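Local coordinates for probable outer membrane protein (Pseudomonas aeruginosa, PDB 3DWO), which probably carries hydrophobic compounds such as long-chain fatty acids across the outer membrane as a FadL-type beta-barrel channel, at residues A[178-183]-A[192-197]; A[198-203]-A[247-252]; A[68-73]-A[131-136]. All coordinates share one frame; numbering follows the deposited sequence.

In the fold
All three contacts gather at the end of the barrel where the long loops lie, probably the extracellular end as in FadL, with centres 12 to 14 Å apart. Ser199 joins contact 1 to contact 2: its OG probably accepts a hydrogen bond from Tyr180 N, 3.0 Å away. Ser197 joins contact 1 to contact 3 by packing, its OG standing 3.7 Å from Met70 CE. Contacts 2 and 3 do not touch, their nearest atoms being about 6 Å apart. A bound molecule of the detergent C8E lies directly on the helix of contact 1, and the side chain of Ser199 is about 5 Å from a bound C8E. In contact 3 the side chain of Asp134 is about 10 Å from a bound C8E.

Contact 1. Residues A[178-183]-A[192-197]; sequences DLYASA and IPFPAS. With C8E ((hydroxyethyloxy)tri(ethyloxy)octane), chain C.
The short helix that begins at Leu179 runs beside the irregular chain 192-197, with Tyr180 CA 5.8 Å from Phe194 CA and the two backbones slightly further apart where Asp178 faces Ser197. Asp178 shows how one carboxylate can serve two tasks. With CG anti to the backbone N (chi1 -176°), its OD2 takes a nearly straight bond from Ser197 N at 2.7 Å, met on the syn side, while OD1 accepts from Ala181 N above the carboxylate plane, making Asp178 the N-cap of the helix. A water adds a second link, donating to both Asp178 OD1 and Pro195 O. Further along, the side chains of Tyr180 and Phe194 cross, their ring planes inclined at 47°; Tyr180 CD1 lies over one face of Phe194, 3.5 Å from its CG. Ala183 CB adds an apolar contact to Phe194 CE2. The detergent C8E covers one face of the Tyr180 ring, with O15 3.2 Å above its centre. Leu179 and Tyr180 rest on helix 253-259, Phe194 O accepts from Tyr65 OH, and the whole arrangement forms part of the connection between strands 158-177 and 201-220.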
ATOM      1  N   ASP A 178     -20.270 -18.051  -1.440  1.00 20.79           N
ATOM      2  CA  ASP A 178     -21.120 -19.112  -1.964  1.00 23.36           C
ATOM      3  C   ASP A 178     -21.446 -20.049  -0.783  1.00 24.78           C
ATOM      4  O   ASP A 178     -20.711 -21.011  -0.531  1.00 23.56           O
ATOM      5  CB  ASP A 178     -20.335 -19.863  -3.045  1.00 23.63           C
ATOM      6  CG  ASP A 178     -21.150 -20.914  -3.735  1.00 24.71           C
ATOM      7  OD1 ASP A 178     -22.168 -21.351  -3.164  1.00 27.64           O
ATOM      8  OD2 ASP A 178     -20.756 -21.317  -4.849  1.00 28.26           O
ATOM      9  N   LEU A 179     -22.532 -19.765  -0.063  1.00 24.90           N
ATOM     10  CA  LEU A 179     -22.920 -20.576   1.100  1.00 26.83           C
ATOM     11  C   LEU A 179     -23.033 -22.087   0.866  1.00 25.59           C
ATOM     12  O   LEU A 179     -22.641 -22.876   1.726  1.00 26.24           O
ATOM     13  CB  LEU A 179     -24.239 -20.080   1.707  1.00 25.71           C
ATOM     14  CG  LEU A 179     -24.358 -18.659   2.265  1.00 28.26           C
ATOM     15  CD1 LEU A 179     -25.424 -18.661   3.351  1.00 27.96           C
ATOM     16  CD2 LEU A 179     -23.047 -18.182   2.843  1.00 27.28           C
ATOM     17  N   TYR A 180     -23.594 -22.495  -0.266  1.00 25.41           N
ATOM     18  CA  TYR A 180     -23.714 -23.921  -0.549  1.00 26.12           C
ATOM     19  C   TYR A 180     -22.332 -24.561  -0.684  1.00 24.80           C
ATOM     20  O   TYR A 180     -22.105 -25.675  -0.201  1.00 22.89           O
ATOM     21  CB  TYR A 180     -24.507 -24.158  -1.834  1.00 29.67           C
ATOM     22  CG  TYR A 180     -25.993 -24.321  -1.622  1.00 32.31           C
ATOM     23  CD1 TYR A 180     -26.490 -25.300  -0.759  1.00 33.90           C
ATOM     24  CD2 TYR A 180     -26.901 -23.502  -2.283  1.00 33.01           C
ATOM     25  CE1 TYR A 180     -27.858 -25.458  -0.561  1.00 34.16           C
ATOM     26  CE2 TYR A 180     -28.273 -23.650  -2.092  1.00 36.01           C
ATOM     27  CZ  TYR A 180     -28.741 -24.627  -1.229  1.00 35.98           C
ATOM     28  OH  TYR A 180     -30.092 -24.759  -1.026  1.00 39.31           O
ATOM     29  N   ALA A 181     -21.417 -23.855  -1.347  1.00 22.21           N
ATOM     30  CA  ALA A 181     -20.056 -24.357  -1.531  1.00 22.34           C
ATOM     31  C   ALA A 181     -19.368 -24.452  -0.173  1.00 20.32           C
ATOM     32  O   ALA A 181     -18.641 -25.401   0.093  1.00 18.64           O
ATOM     33  CB  ALA A 181     -19.264 -23.440  -2.463  1.00 19.45           C
ATOM     34  N   SER A 182     -19.606 -23.467   0.684  1.00 20.76           N
ATOM     35  CA  SER A 182     -19.015 -23.468   2.018  1.00 22.14           C
ATOM     36  C   SER A 182     -19.543 -24.636   2.846  1.00 20.61           C
ATOM     37  O   SER A 182     -18.782 -25.288   3.569  1.00 21.34           O
ATOM     38  CB  SER A 182     -19.321 -22.158   2.733  1.00 24.50           C
ATOM     39  OG  SER A 182     -18.686 -21.086   2.068  1.00 28.01           O
ATOM     40  N   ALA A 183     -20.845 -24.894   2.736  1.00 17.59           N
ATOM     41  CA  ALA A 183     -21.489 -25.992   3.465  1.00 17.66           C
ATOM     42  C   ALA A 183     -20.912 -27.346   3.054  1.00 17.01           C
ATOM     43  O   ALA A 183     -20.591 -28.177   3.902  1.00 17.31           O
ATOM     44  CB  ALA A 183     -23.006 -25.980   3.214  1.00 14.95           C
ATOM     45  N   ILE A 192     -23.253 -33.704   1.114  1.00 24.31           N
ATOM     46  CA  ILE A 192     -23.937 -33.511  -0.160  1.00 25.94           C
ATOM     47  C   ILE A 192     -23.179 -32.517  -1.031  1.00 26.13           C
ATOM     48  O   ILE A 192     -22.999 -31.360  -0.659  1.00 26.04           O
ATOM     49  CB  ILE A 192     -25.367 -32.978   0.063  1.00 28.14           C
ATOM     50  CG1 ILE A 192     -26.149 -33.961   0.937  1.00 27.33           C
ATOM     51  CG2 ILE A 192     -26.063 -32.760  -1.278  1.00 26.61           C
ATOM     52  CD1 ILE A 192     -27.509 -33.450   1.348  1.00 30.43           C
ATOM     53  N   PRO A 193     -22.733 -32.953  -2.217  1.00 26.13           N
ATOM     54  CA  PRO A 193     -21.993 -32.069  -3.115  1.00 26.25           C
ATOM     55  C   PRO A 193     -22.871 -31.002  -3.757  1.00 25.08           C
ATOM     56  O   PRO A 193     -23.178 -31.084  -4.946  1.00 25.58           O
ATOM     57  CB  PRO A 193     -21.426 -33.039  -4.143  1.00 27.41           C
ATOM     58  CG  PRO A 193     -22.559 -34.022  -4.285  1.00 26.42           C
ATOM     59  CD  PRO A 193     -22.927 -34.277  -2.833  1.00 26.53           C
ATOM     60  N   PHE A 194     -23.285 -30.009  -2.977  1.00 24.80           N
ATOM     61  CA  PHE A 194     -24.114 -28.933  -3.515  1.00 25.26           C
ATOM     62  C   PHE A 194     -23.403 -28.296  -4.710  1.00 25.20           C
ATOM     63  O   PHE A 194     -22.185 -28.113  -4.690  1.00 25.66           O
ATOM     64  CB  PHE A 194     -24.352 -27.853  -2.456  1.00 27.10           C
ATOM     65  CG  PHE A 194     -24.958 -28.362  -1.185  1.00 25.48           C
ATOM     66  CD1 PHE A 194     -26.220 -28.945  -1.182  1.00 28.48           C
ATOM     67  CD2 PHE A 194     -24.269 -28.249   0.014  1.00 27.29           C
ATOM     68  CE1 PHE A 194     -26.790 -29.408   0.005  1.00 28.88           C
ATOM     69  CE2 PHE A 194     -24.825 -28.707   1.205  1.00 29.19           C
ATOM     70  CZ  PHE A 194     -26.090 -29.289   1.201  1.00 28.17           C
ATOM     71  N   PRO A 195     -24.150 -27.952  -5.771  1.00 25.51           N
ATOM     72  CA  PRO A 195     -23.497 -27.333  -6.927  1.00 24.62           C
ATOM     73  C   PRO A 195     -23.022 -25.914  -6.589  1.00 24.57           C
ATOM     74  O   PRO A 195     -23.636 -25.214  -5.781  1.00 24.28           O
ATOM     75  CB  PRO A 195     -24.589 -27.359  -7.991  1.00 23.92           C
ATOM     76  CG  PRO A 195     -25.825 -27.166  -7.187  1.00 25.12           C
ATOM     77  CD  PRO A 195     -25.602 -28.073  -5.990  1.00 24.99           C
ATOM     78  N   ALA A 196     -21.923 -25.497  -7.200  1.00 23.44           N
ATOM     79  CA  ALA A 196     -21.386 -24.171  -6.940  1.00 25.06           C
ATOM     80  C   ALA A 196     -22.111 -23.081  -7.723  1.00 26.54           C
ATOM     81  O   ALA A 196     -22.774 -23.346  -8.727  1.00 26.28           O
ATOM     82  CB  ALA A 196     -19.896 -24.142  -7.275  1.00 23.83           C
ATOM     83  N   SER A 197     -21.978 -21.851  -7.241  1.00 27.91           N
ATOM     84  CA  SER A 197     -22.569 -20.680  -7.878  1.00 26.03           C
ATOM     85  C   SER A 197     -24.093 -20.618  -7.984  1.00 25.88           C
ATOM     86  O   SER A 197     -24.627 -19.913  -8.844  1.00 26.16           O
ATOM     87  CB  SER A 197     -21.935 -20.486  -9.257  1.00 26.77           C
ATOM     88  OG  SER A 197     -20.544 -20.226  -9.121  1.00 23.44           O
TER
HETATM   89  C1  C8E C 453     -16.872 -14.961   5.462  1.00 30.17           C
HETATM   90  C2  C8E C 453     -17.198 -16.301   5.920  1.00 28.94           C
HETATM   91  C3  C8E C 453     -18.437 -16.832   5.370  1.00 28.37           C
HETATM   92  C4  C8E C 453     -18.691 -18.100   6.035  1.00 27.65           C
HETATM   93  C5  C8E C 453     -19.816 -18.767   5.344  1.00 28.17           C
HETATM   94  C6  C8E C 453     -20.023 -20.082   5.893  1.00 28.91           C
HETATM   95  C7  C8E C 453     -21.293 -20.425   5.271  1.00 28.97           C
HETATM   96  C8  C8E C 453     -21.698 -21.738   5.787  1.00 30.19           C
HETATM   97  O9  C8E C 453     -22.825 -22.515   5.428  1.00 34.68           O
HETATM   98  C10 C8E C 453     -24.125 -21.994   5.612  1.00 33.99           C
HETATM   99  C11 C8E C 453     -25.039 -23.085   5.164  1.00 37.40           C
HETATM  100  O12 C8E C 453     -25.796 -22.712   4.006  1.00 42.54           O
HETATM  101  C13 C8E C 453     -26.524 -23.813   3.408  1.00 46.98           C
HETATM  102  C14 C8E C 453     -27.477 -23.739   2.180  1.00 52.83           C
HETATM  103  O15 C8E C 453     -27.759 -22.682   1.209  1.00 54.32           O
HETATM  104  C16 C8E C 453     -28.843 -21.855   1.664  1.00 54.57           C
HETATM  105  C17 C8E C 453     -30.244 -22.312   1.222  1.00 53.90           C
HETATM  106  O18 C8E C 453     -31.438 -22.041   1.989  1.00 53.07           O
HETATM  107  C19 C8E C 453     -31.739 -23.092   2.944  1.00 53.49           C
HETATM  108  C20 C8E C 453     -32.704 -22.906   4.170  1.00 53.75           C
HETATM  109  O21 C8E C 453     -32.592 -23.821   5.267  1.00 54.93           O
HETATM  110  O   HOH W   1     -23.941 -22.732  -4.692  1.00 23.06           O
HETATM  111  O   HOH W   2     -19.590 -19.069  -6.703  1.00 28.42           O

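Contact 2. Residues A[198-203]-A[247-252]; sequences NSSALM and YDHDGG
Leu202 and Tyr247 form an antiparallel hydrogen-bonded pair, their backbones joined by Tyr247 N to Leu202 O at 2.7 Å and Leu202 N to Tyr247 O at 2.9 Å. This is the open end, away from the turn, of the hairpin formed by strands 201-220 and 226-248, two neighbours in the barrel wall of the FadL family. The next pair, Ala201 with Asp248, is non-hydrogen-bonded and brings its CA atoms within 3.9 Å; the small Ala201 CB sits against Asp248 CA, on the sheet face where Thr254 of helix 253-259 meets both residues. Here the contact is tight. Leu202 and Tyr247 point to the other face, where Leu202 CB and Tyr247 CB are a looser 4.3 Å apart and Tyr247 is exposed.

Beyond the strand ends the pairing frays. His249 N still reaches Ser200 O, but at 3.3 Å the bond is weak, though straight. The imidazole of His249, its CG turned between the backbone N and the carbonyl carbon (chi1 41°), places one face beneath that same oxygen, which lies 3.8 Å above the ring centre. Ser200 OG approaches His249 CE1 to 3.2 Å, and a water within 2.6 Å of His249 O is only weakly linked to the same hydroxyl. The carboxylate of Asp250 crowds the backbone at Ser199 and Ser200 so closely that its detailed placing is doubtful.

Asp250 OD1 is hydrogen-bonded to Thr254 OG1 in the model, a partner on the helix side, and may link the chain just before strand 201-220 to helix 253-259. Two good amide bonds at Leu202 and Tyr247 thus give way to one weak amide bond and a weak water link, consistent with pairing that ends where the strands part.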
ATOM      1  N   ASN A 198     -24.792 -21.357  -7.126  1.00 24.17           N
ATOM      2  CA  ASN A 198     -26.248 -21.303  -7.103  1.00 23.02           C
ATOM      3  C   ASN A 198     -26.570 -20.241  -6.069  1.00 23.62           C
ATOM      4  O   ASN A 198     -27.351 -19.330  -6.328  1.00 24.91           O
ATOM      5  CB  ASN A 198     -26.849 -22.643  -6.697  1.00 23.45           C
ATOM      6  CG  ASN A 198     -26.918 -23.607  -7.851  1.00 22.15           C
ATOM      7  OD1 ASN A 198     -25.915 -23.870  -8.511  1.00 25.51           O
ATOM      8  ND2 ASN A 198     -28.100 -24.137  -8.108  1.00 22.09           N
ATOM      9  N   SER A 199     -25.958 -20.360  -4.894  1.00 20.13           N
ATOM     10  CA  SER A 199     -26.136 -19.359  -3.857  1.00 20.09           C
ATOM     11  C   SER A 199     -25.002 -18.359  -4.096  1.00 21.00           C
ATOM     12  O   SER A 199     -23.903 -18.745  -4.507  1.00 21.22           O
ATOM     13  CB  SER A 199     -26.001 -19.983  -2.461  1.00 20.52           C
ATOM     14  OG  SER A 199     -24.741 -20.613  -2.294  1.00 21.18           O
ATOM     15  N   SER A 200     -25.270 -17.077  -3.887  1.00 19.72           N
ATOM     16  CA  SER A 200     -24.244 -16.057  -4.070  1.00 22.72           C
ATOM     17  C   SER A 200     -24.665 -14.731  -3.463  1.00 23.36           C
ATOM     18  O   SER A 200     -25.793 -14.250  -3.670  1.00 22.43           O
ATOM     19  CB  SER A 200     -23.913 -15.847  -5.552  1.00 24.77           C
ATOM     20  OG  SER A 200     -24.920 -15.099  -6.199  1.00 30.99           O
ATOM     21  N   ALA A 201     -23.741 -14.148  -2.714  1.00 21.42           N
ATOM     22  CA  ALA A 201     -23.969 -12.874  -2.061  1.00 22.90           C
ATOM     23  C   ALA A 201     -22.633 -12.144  -2.003  1.00 22.06           C
ATOM     24  O   ALA A 201     -21.579 -12.769  -1.852  1.00 20.62           O
ATOM     25  CB  ALA A 201     -24.509 -13.103  -0.661  1.00 21.00           C
ATOM     26  N   LEU A 202     -22.673 -10.826  -2.147  1.00 20.94           N
ATOM     27  CA  LEU A 202     -21.455 -10.042  -2.089  1.00 20.72           C
ATOM     28  C   LEU A 202     -21.198  -9.609  -0.655  1.00 23.32           C
ATOM     29  O   LEU A 202     -21.994  -8.869  -0.056  1.00 22.24           O
ATOM     30  CB  LEU A 202     -21.563  -8.806  -2.978  1.00 21.29           C
ATOM     31  CG  LEU A 202     -20.286  -7.954  -3.033  1.00 21.63           C
ATOM     32  CD1 LEU A 202     -19.228  -8.687  -3.846  1.00 21.31           C
ATOM     33  CD2 LEU A 202     -20.589  -6.598  -3.658  1.00 20.63           C
ATOM     34  N   MET A 203     -20.100 -10.103  -0.097  1.00 23.53           N
ATOM     35  CA  MET A 203     -19.690  -9.752   1.254  1.00 25.99           C
ATOM     36  C   MET A 203     -18.972  -8.408   1.126  1.00 25.36           C
ATOM     37  O   MET A 203     -18.132  -8.242   0.248  1.00 24.61           O
ATOM     38  CB  MET A 203     -18.730 -10.814   1.788  1.00 29.40           C
ATOM     39  CG  MET A 203     -17.925 -10.374   2.983  1.00 34.61           C
ATOM     40  SD  MET A 203     -18.959 -10.126   4.418  1.00 43.14           S
ATOM     41  CE  MET A 203     -18.629 -11.634   5.317  1.00 39.75           C
ATOM     42  N   TYR A 247     -24.651  -8.523   0.474  1.00 28.50           N
ATOM     43  CA  TYR A 247     -25.640  -8.109  -0.504  1.00 29.18           C
ATOM     44  C   TYR A 247     -25.987  -9.342  -1.320  1.00 27.89           C
ATOM     45  O   TYR A 247     -25.285  -9.680  -2.273  1.00 27.87           O
ATOM     46  CB  TYR A 247     -25.091  -7.013  -1.422  1.00 32.97           C
ATOM     47  CG  TYR A 247     -25.881  -6.881  -2.707  1.00 37.74           C
ATOM     48  CD1 TYR A 247     -27.278  -6.882  -2.692  1.00 41.07           C
ATOM     49  CD2 TYR A 247     -25.238  -6.818  -3.941  1.00 39.59           C
ATOM     50  CE1 TYR A 247     -28.018  -6.835  -3.878  1.00 42.59           C
ATOM     51  CE2 TYR A 247     -25.966  -6.768  -5.132  1.00 43.13           C
ATOM     52  CZ  TYR A 247     -27.357  -6.782  -5.092  1.00 43.98           C
ATOM     53  OH  TYR A 247     -28.083  -6.785  -6.263  1.00 45.33           O
ATOM     54  N   ASP A 248     -27.068 -10.015  -0.940  1.00 26.23           N
ATOM     55  CA  ASP A 248     -27.495 -11.223  -1.639  1.00 25.72           C
ATOM     56  C   ASP A 248     -28.242 -10.948  -2.941  1.00 25.98           C
ATOM     57  O   ASP A 248     -29.057 -10.033  -3.018  1.00 26.57           O
ATOM     58  CB  ASP A 248     -28.385 -12.074  -0.729  1.00 24.27           C
ATOM     59  CG  ASP A 248     -29.635 -11.332  -0.273  1.00 25.17           C
ATOM     60  OD1 ASP A 248     -30.745 -11.883  -0.432  1.00 21.81           O
ATOM     61  OD2 ASP A 248     -29.506 -10.203   0.247  1.00 23.75           O
ATOM     62  N   HIS A 249     -27.946 -11.749  -3.959  1.00 26.11           N
ATOM     63  CA  HIS A 249     -28.590 -11.663  -5.273  1.00 26.95           C
ATOM     64  C   HIS A 249     -28.694 -13.135  -5.630  1.00 28.43           C
ATOM     65  O   HIS A 249     -28.218 -13.617  -6.668  1.00 28.67           O
ATOM     66  CB  HIS A 249     -27.716 -10.877  -6.258  1.00 26.38           C
ATOM     67  CG  HIS A 249     -26.255 -11.194  -6.170  1.00 27.45           C
ATOM     68  ND1 HIS A 249     -25.605 -11.978  -7.102  1.00 23.77           N
ATOM     69  CD2 HIS A 249     -25.308 -10.801  -5.283  1.00 25.55           C
ATOM     70  CE1 HIS A 249     -24.323 -12.049  -6.797  1.00 25.10           C
ATOM     71  NE2 HIS A 249     -24.115 -11.344  -5.698  1.00 28.06           N
ATOM     72  N   ASP A 250     -29.363 -13.816  -4.708  1.00 28.22           N
ATOM     73  CA  ASP A 250     -29.562 -15.256  -4.672  1.00 30.98           C
ATOM     74  C   ASP A 250     -30.991 -15.749  -4.846  1.00 30.29           C
ATOM     75  O   ASP A 250     -31.227 -16.957  -4.889  1.00 29.77           O
ATOM     76  CB  ASP A 250     -29.090 -15.732  -3.297  1.00 32.65           C
ATOM     77  CG  ASP A 250     -28.029 -16.749  -3.385  1.00 36.61           C
ATOM     78  OD1 ASP A 250     -27.425 -17.056  -2.342  1.00 34.75           O
ATOM     79  OD2 ASP A 250     -27.807 -17.243  -4.508  1.00 42.94           O
ATOM     80  N   GLY A 251     -31.945 -14.832  -4.892  1.00 29.68           N
ATOM     81  CA  GLY A 251     -33.323 -15.258  -4.988  1.00 29.31           C
ATOM     82  C   GLY A 251     -33.735 -15.673  -3.581  1.00 29.38           C
ATOM     83  O   GLY A 251     -34.675 -16.443  -3.394  1.00 31.13           O
ATOM     84  N   GLY A 252     -33.004 -15.178  -2.584  1.00 28.12           N
ATOM     85  CA  GLY A 252     -33.320 -15.490  -1.198  1.00 25.76           C
ATOM     86  C   GLY A 252     -32.580 -16.646  -0.533  1.00 24.30           C
ATOM     87  O   GLY A 252     -32.784 -16.896   0.658  1.00 24.19           O
TER
HETATM   88  O   HOH W   3     -27.489 -15.531  -8.324  1.00 26.38           O

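Contact 3. Residues A[68-73]-A[131-136]; sequences NPMTGG and KGRDFA
Arg133 meets Thr71 end-on, both terminal nitrogens of the guanidinium directed at one carbonyl oxygen. NH2 donates to Thr71 O at 2.6 Å and NH1 to the same atom at 3.0 Å, the second bond more bent (131°). The oxygen lies almost in the guanidinium plane, at its edge, so both terminal nitrogens grip a single atom. Arg133 CG lies between the backbone N and the carbonyl carbon (chi1 63°), and from there the chain runs extended to NE, which carries the charged end across to the other loop. A bond from NH1 to Trp130 O adds a second, off-axis hold.

The two faces of the guanidinium meet different neighbours: Met70 CE lies over one, 4.0 Å from NH2, and Gly72 O over the opposite one. Both segments are loops of the FadL-type barrel: residues 68-73 come after strand 44-63, whereas the loop holding 131-136 comes after strand 110-125, so the arginine spans two excursions from the wall. On its own side Thr71 forms an ST turn, OG1 accepting from Gly73 N at 3.2 Å, which shapes the backbone next to the gripped carbonyl.

Met70 approaches Arg133 and Asp134 at a slant. Its CG packs on Lys131 O at 3.6 Å, and the bends at chi2 and chi3 beyond it bring Met70 CE to Asp134 OD2, also 3.6 Å away. The other carboxylate oxygen, Asp134 OD1, is held by Asn176 ND2 of strand 158-177. Lys131 turns its amine away from the loop to bond Gly60 O in strand 44-63.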
ATOM      1  N   ASN A  68     -14.482 -28.062 -11.099  1.00 22.90           N
ATOM      2  CA  ASN A  68     -15.135 -27.608 -12.316  1.00 22.84           C
ATOM      3  C   ASN A  68     -14.739 -26.178 -12.643  1.00 21.97           C
ATOM      4  O   ASN A  68     -14.500 -25.367 -11.750  1.00 21.07           O
ATOM      5  CB  ASN A  68     -16.663 -27.654 -12.178  1.00 25.03           C
ATOM      6  CG  ASN A  68     -17.187 -29.050 -11.886  1.00 27.76           C
ATOM      7  OD1 ASN A  68     -16.801 -30.020 -12.537  1.00 27.96           O
ATOM      8  ND2 ASN A  68     -18.081 -29.152 -10.908  1.00 29.11           N
ATOM      9  N   PRO A  69     -14.637 -25.855 -13.935  1.00 21.84           N
ATOM     10  CA  PRO A  69     -14.275 -24.479 -14.272  1.00 22.29           C
ATOM     11  C   PRO A  69     -15.384 -23.600 -13.682  1.00 22.85           C
ATOM     12  O   PRO A  69     -16.559 -23.992 -13.674  1.00 22.03           O
ATOM     13  CB  PRO A  69     -14.303 -24.481 -15.800  1.00 22.71           C
ATOM     14  CG  PRO A  69     -13.898 -25.893 -16.140  1.00 21.30           C
ATOM     15  CD  PRO A  69     -14.680 -26.707 -15.139  1.00 22.24           C
ATOM     16  N   MET A  70     -15.020 -22.436 -13.166  1.00 20.99           N
ATOM     17  CA  MET A  70     -16.023 -21.546 -12.601  1.00 21.89           C
ATOM     18  C   MET A  70     -16.914 -21.039 -13.725  1.00 21.44           C
ATOM     19  O   MET A  70     -16.475 -20.932 -14.869  1.00 21.78           O
ATOM     20  CB  MET A  70     -15.354 -20.350 -11.923  1.00 21.63           C
ATOM     21  CG  MET A  70     -14.728 -20.643 -10.567  1.00 23.22           C
ATOM     22  SD  MET A  70     -15.987 -21.065  -9.363  1.00 23.71           S
ATOM     23  CE  MET A  70     -16.952 -19.537  -9.335  1.00 22.97           C
ATOM     24  N   THR A  71     -18.163 -20.735 -13.389  1.00 20.14           N
ATOM     25  CA  THR A  71     -19.125 -20.192 -14.341  1.00 20.10           C
ATOM     26  C   THR A  71     -19.568 -18.835 -13.783  1.00 19.68           C
ATOM     27  O   THR A  71     -19.088 -18.404 -12.733  1.00 19.80           O
ATOM     28  CB  THR A  71     -20.375 -21.092 -14.473  1.00 20.99           C
ATOM     29  OG1 THR A  71     -21.127 -21.031 -13.255  1.00 22.37           O
ATOM     30  CG2 THR A  71     -19.970 -22.543 -14.747  1.00 19.28           C
ATOM     31  N   GLY A  72     -20.485 -18.169 -14.476  1.00 19.49           N
ATOM     32  CA  GLY A  72     -20.962 -16.878 -14.014  1.00 20.53           C
ATOM     33  C   GLY A  72     -22.177 -16.987 -13.114  1.00 21.40           C
ATOM     34  O   GLY A  72     -22.758 -15.976 -12.721  1.00 24.04           O
ATOM     35  N   GLY A  73     -22.568 -18.216 -12.792  1.00 22.09           N
ATOM     36  CA  GLY A  73     -23.720 -18.434 -11.935  1.00 22.78           C
ATOM     37  C   GLY A  73     -25.038 -18.041 -12.576  1.00 25.41           C
ATOM     38  O   GLY A  73     -25.223 -18.187 -13.789  1.00 25.56           O
ATOM     39  N   LYS A 131     -14.505 -14.691 -13.052  1.00 15.85           N
ATOM     40  CA  LYS A 131     -14.207 -16.047 -12.607  1.00 16.85           C
ATOM     41  C   LYS A 131     -13.530 -16.152 -11.244  1.00 16.74           C
ATOM     42  O   LYS A 131     -13.573 -17.204 -10.611  1.00 16.62           O
ATOM     43  CB  LYS A 131     -13.346 -16.753 -13.651  1.00 16.59           C
ATOM     44  CG  LYS A 131     -11.926 -16.206 -13.769  1.00 16.67           C
ATOM     45  CD  LYS A 131     -11.142 -16.947 -14.863  1.00 22.24           C
ATOM     46  CE  LYS A 131     -11.688 -16.636 -16.253  1.00 19.10           C
ATOM     47  NZ  LYS A 131     -10.957 -17.373 -17.323  1.00 21.36           N
ATOM     48  N   GLY A 132     -12.889 -15.076 -10.809  1.00 16.75           N
ATOM     49  CA  GLY A 132     -12.235 -15.092  -9.513  1.00 17.88           C
ATOM     50  C   GLY A 132     -13.027 -14.361  -8.440  1.00 18.35           C
ATOM     51  O   GLY A 132     -12.470 -14.004  -7.403  1.00 19.47           O
ATOM     52  N   ARG A 133     -14.323 -14.150  -8.665  1.00 18.25           N
ATOM     53  CA  ARG A 133     -15.154 -13.422  -7.699  1.00 18.32           C
ATOM     54  C   ARG A 133     -15.219 -14.034  -6.297  1.00 19.03           C
ATOM     55  O   ARG A 133     -15.491 -13.318  -5.324  1.00 19.20           O
ATOM     56  CB  ARG A 133     -16.578 -13.222  -8.250  1.00 16.93           C
ATOM     57  CG  ARG A 133     -17.367 -14.500  -8.514  1.00 15.99           C
ATOM     58  CD  ARG A 133     -18.726 -14.178  -9.129  1.00 18.15           C
ATOM     59  NE  ARG A 133     -19.511 -15.374  -9.439  1.00 17.82           N
ATOM     60  CZ  ARG A 133     -19.228 -16.222 -10.425  1.00 19.50           C
ATOM     61  NH1 ARG A 133     -18.176 -16.009 -11.206  1.00 16.51           N
ATOM     62  NH2 ARG A 133     -19.994 -17.287 -10.623  1.00 19.85           N
ATOM     63  N   ASP A 134     -14.978 -15.339  -6.177  1.00 17.01           N
ATOM     64  CA  ASP A 134     -15.005 -15.978  -4.856  1.00 20.81           C
ATOM     65  C   ASP A 134     -13.770 -15.590  -4.039  1.00 19.85           C
ATOM     66  O   ASP A 134     -13.695 -15.877  -2.850  1.00 21.52           O
ATOM     67  CB  ASP A 134     -15.040 -17.511  -4.958  1.00 22.59           C
ATOM     68  CG  ASP A 134     -16.380 -18.056  -5.460  1.00 27.85           C
ATOM     69  OD1 ASP A 134     -17.366 -17.293  -5.559  1.00 24.66           O
ATOM     70  OD2 ASP A 134     -16.439 -19.276  -5.751  1.00 30.91           O
ATOM     71  N   PHE A 135     -12.801 -14.950  -4.684  1.00 19.26           N
ATOM     72  CA  PHE A 135     -11.571 -14.543  -4.011  1.00 19.60           C
ATOM     73  C   PHE A 135     -11.474 -13.044  -3.819  1.00 19.56           C
ATOM     74  O   PHE A 135     -10.885 -12.578  -2.840  1.00 19.77           O
ATOM     75  CB  PHE A 135     -10.341 -15.012  -4.796  1.00 19.48           C
ATOM     76  CG  PHE A 135     -10.211 -16.506  -4.882  1.00 20.13           C
ATOM     77  CD1 PHE A 135     -10.938 -17.230  -5.817  1.00 21.95           C
ATOM     78  CD2 PHE A 135      -9.374 -17.191  -4.007  1.00 19.82           C
ATOM     79  CE1 PHE A 135     -10.836 -18.622  -5.883  1.00 22.39           C
ATOM     80  CE2 PHE A 135      -9.263 -18.579  -4.061  1.00 22.42           C
ATOM     81  CZ  PHE A 135      -9.998 -19.295  -5.004  1.00 22.35           C
ATOM     82  N   ALA A 136     -12.040 -12.286  -4.754  1.00 17.74           N
ATOM     83  CA  ALA A 136     -11.993 -10.839  -4.655  1.00 17.16           C
ATOM     84  C   ALA A 136     -12.795 -10.129  -5.725  1.00 17.99           C
ATOM     85  O   ALA A 136     -12.917 -10.601  -6.862  1.00 17.67           O
ATOM     86  CB  ALA A 136     -10.550 -10.360  -4.718  1.00 15.13           C
TER